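Local coordinates for 350aa long hypothetical aspartate-semialdehyde dehydrogenase (Sulfolobus tokodaii, PDB 2EP5), which probably reduces malonyl-CoA to malonate semialdehyde with NADPH, as a member of the aspartate-semialdehyde dehydrogenase family, at residues A[44-49]-A[60-65]. Residues are numbered along the deposited sequence; the frame is centred on the assembly and turned at random.
Sequences KKYKDA and EEVQDL
K47 lies alongside D64, its side chain running from Q63 to the carboxylate. Its CB lies 4.0 Å from CB of Q63 and, with CG, rests against the carbonyl oxygen of Q63; CD lies near both that oxygen and D64 OD1, CE nears OD1, and NZ closes a salt bridge to D64 OD1 at 3.2 Å. With chi1 at 71°, CG is flanked by both the N and the C of its own backbone, and from there the extended chain follows D64. Lysine suits this partly exposed place: its methylenes lie along the Q63 carbonyl and the ammonium meets the carboxylate. K45 brings a second ammonium, its NZ 3.0 Å from D64 OD1, but from above the carboxylate plane (61° out of it), whereas K47 arrives on the syn side. Aspartate fits because one carboxylate oxygen can serve two lysines, whose positive charge would be expected to favour its ionised form. The amide of Q63 is long enough to give OD2 a weak bond from NE2.

Both short helical turns belong to the NAD-binding, Rossmann-type domain; the second leads into strand 67-68, outermost in the parallel sheet and next to strand 30-36, and the backbone of K44 is bonded to that of I67. The turns are joined directly: K47 N donates to Q63 O at 2.8 Å, on a lone pair in the carbonyl plane, and Y46 N to L65 O at 2.8 Å.

Y46 has CB 3.3 Å from V62 O and CD2 4.4 Å from V62 CG2. Tyrosine fits because its ring packs among V21, V35 and I67 while its hydroxyl is hydrogen-bonded to S12 O; V62 and L65 supply branched apolar side chains against L32.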
loop_
_atom_site.group_PDB
_atom_site.type_symbol
_atom_site.label_atom_id
_atom_site.label_comp_id
_atom_site.label_asym_id
_atom_site.label_seq_id
_atom_site.Cartn_x
_atom_site.Cartn_y
_atom_site.Cartn_z
ATOM N N LYS A 44 -9.148 9.413 34.688
ATOM C CA LYS A 44 -10.018 9.724 33.564
ATOM C C LYS A 44 -10.773 8.466 33.156
ATOM O O LYS A 44 -10.350 7.352 33.469
ATOM C CB LYS A 44 -9.199 10.219 32.368
ATOM C CG LYS A 44 -8.306 11.426 32.630
ATOM C CD LYS A 44 -9.095 12.687 32.942
ATOM C CE LYS A 44 -8.188 13.918 32.871
ATOM N NZ LYS A 44 -8.879 15.195 33.201
ATOM N N LYS A 45 -11.896 8.646 32.466
ATOM C CA LYS A 45 -12.687 7.510 31.999
ATOM C C LYS A 45 -11.962 6.880 30.820
ATOM O O LYS A 45 -11.233 7.558 30.097
ATOM C CB LYS A 45 -14.087 7.960 31.559
ATOM C CG LYS A 45 -15.024 8.305 32.705
ATOM C CD LYS A 45 -16.368 8.785 32.191
ATOM C CE LYS A 45 -17.378 8.922 33.323
ATOM N NZ LYS A 45 -18.709 9.391 32.820
ATOM N N TYR A 46 -12.166 5.583 30.629
ATOM C CA TYR A 46 -11.524 4.870 29.537
ATOM C C TYR A 46 -11.734 5.572 28.196
ATOM O O TYR A 46 -10.798 5.700 27.402
ATOM C CB TYR A 46 -12.056 3.437 29.457
ATOM C CG TYR A 46 -11.362 2.593 28.413
ATOM C CD1 TYR A 46 -10.033 2.189 28.581
ATOM C CD2 TYR A 46 -12.021 2.218 27.240
ATOM C CE1 TYR A 46 -9.377 1.436 27.603
ATOM C CE2 TYR A 46 -11.376 1.468 26.259
ATOM C CZ TYR A 46 -10.055 1.082 26.447
ATOM O OH TYR A 46 -9.420 0.347 25.477
ATOM N N LYS A 47 -12.956 6.033 27.943
ATOM C CA LYS A 47 -13.259 6.698 26.680
ATOM C C LYS A 47 -12.488 7.995 26.484
ATOM O O LYS A 47 -12.267 8.428 25.360
ATOM C CB LYS A 47 -14.754 6.986 26.571
ATOM C CG LYS A 47 -15.244 8.073 27.507
ATOM C CD LYS A 47 -16.756 8.186 27.461
ATOM C CE LYS A 47 -17.254 9.316 28.353
ATOM N NZ LYS A 47 -18.745 9.317 28.449
ATOM N N ASP A 48 -12.063 8.610 27.579
ATOM C CA ASP A 48 -11.334 9.867 27.481
ATOM C C ASP A 48 -9.831 9.687 27.415
ATOM O O ASP A 48 -9.102 10.647 27.178
ATOM C CB ASP A 48 -11.679 10.780 28.664
ATOM C CG ASP A 48 -13.108 11.304 28.605
ATOM O OD1 ASP A 48 -13.515 11.808 27.540
ATOM O OD2 ASP A 48 -13.824 11.219 29.624
ATOM N N ALA A 49 -9.362 8.462 27.614
ATOM C CA ALA A 49 -7.927 8.212 27.596
ATOM C C ALA A 49 -7.470 7.396 26.401
ATOM O O ALA A 49 -6.327 7.513 25.965
ATOM C CB ALA A 49 -7.507 7.517 28.891
ATOM N N GLU A 60 -20.130 0.240 25.773
ATOM C CA GLU A 60 -20.668 1.049 26.862
ATOM C C GLU A 60 -20.289 0.456 28.206
ATOM O O GLU A 60 -20.107 1.174 29.186
ATOM C CB GLU A 60 -22.190 1.148 26.767
ATOM C CG GLU A 60 -22.697 2.081 25.684
ATOM C CD GLU A 60 -24.151 2.471 25.894
ATOM O OE1 GLU A 60 -24.455 3.138 26.909
ATOM O OE2 GLU A 60 -24.989 2.110 25.046
ATOM N N GLU A 61 -20.170 -0.863 28.247
ATOM C CA GLU A 61 -19.811 -1.547 29.477
ATOM C C GLU A 61 -18.390 -1.214 29.932
ATOM O O GLU A 61 -18.005 -1.548 31.056
ATOM C CB GLU A 61 -19.974 -3.065 29.310
ATOM C CG GLU A 61 -19.695 -3.605 27.911
ATOM C CD GLU A 61 -20.899 -3.506 26.980
ATOM O OE1 GLU A 61 -21.361 -2.379 26.703
ATOM O OE2 GLU A 61 -21.389 -4.563 26.520
ATOM N N VAL A 62 -17.619 -0.541 29.076
ATOM C CA VAL A 62 -16.242 -0.186 29.423
ATOM C C VAL A 62 -15.860 1.281 29.211
ATOM O O VAL A 62 -14.914 1.771 29.830
ATOM C CB VAL A 62 -15.226 -1.057 28.640
ATOM C CG1 VAL A 62 -15.513 -2.531 28.873
ATOM C CG2 VAL A 62 -15.290 -0.735 27.156
ATOM N N GLN A 63 -16.589 1.983 28.349
ATOM C CA GLN A 63 -16.279 3.383 28.062
ATOM C C GLN A 63 -16.139 4.275 29.292
ATOM O O GLN A 63 -15.294 5.174 29.315
ATOM C CB GLN A 63 -17.327 3.988 27.122
ATOM C CG GLN A 63 -18.756 3.924 27.632
ATOM C CD GLN A 63 -19.711 4.773 26.802
ATOM O OE1 GLN A 63 -19.692 4.728 25.570
ATOM N NE2 GLN A 63 -20.554 5.545 27.480
ATOM N N ASP A 64 -16.956 4.033 30.312
ATOM C CA ASP A 64 -16.891 4.858 31.512
ATOM C C ASP A 64 -16.003 4.307 32.626
ATOM O O ASP A 64 -15.803 4.972 33.644
ATOM C CB ASP A 64 -18.303 5.127 32.046
ATOM C CG ASP A 64 -19.097 6.078 31.154
ATOM O OD1 ASP A 64 -18.580 7.169 30.833
ATOM O OD2 ASP A 64 -20.239 5.739 30.780
ATOM N N LEU A 65 -15.467 3.104 32.434
ATOM C CA LEU A 65 -14.583 2.493 33.427
ATOM C C LEU A 65 -13.438 3.457 33.723
ATOM O O LEU A 65 -12.764 3.942 32.812
ATOM C CB LEU A 65 -14.024 1.163 32.908
ATOM C CG LEU A 65 -15.030 0.029 32.681
ATOM C CD1 LEU A 65 -14.327 -1.186 32.102
ATOM C CD2 LEU A 65 -15.702 -0.322 34.003
#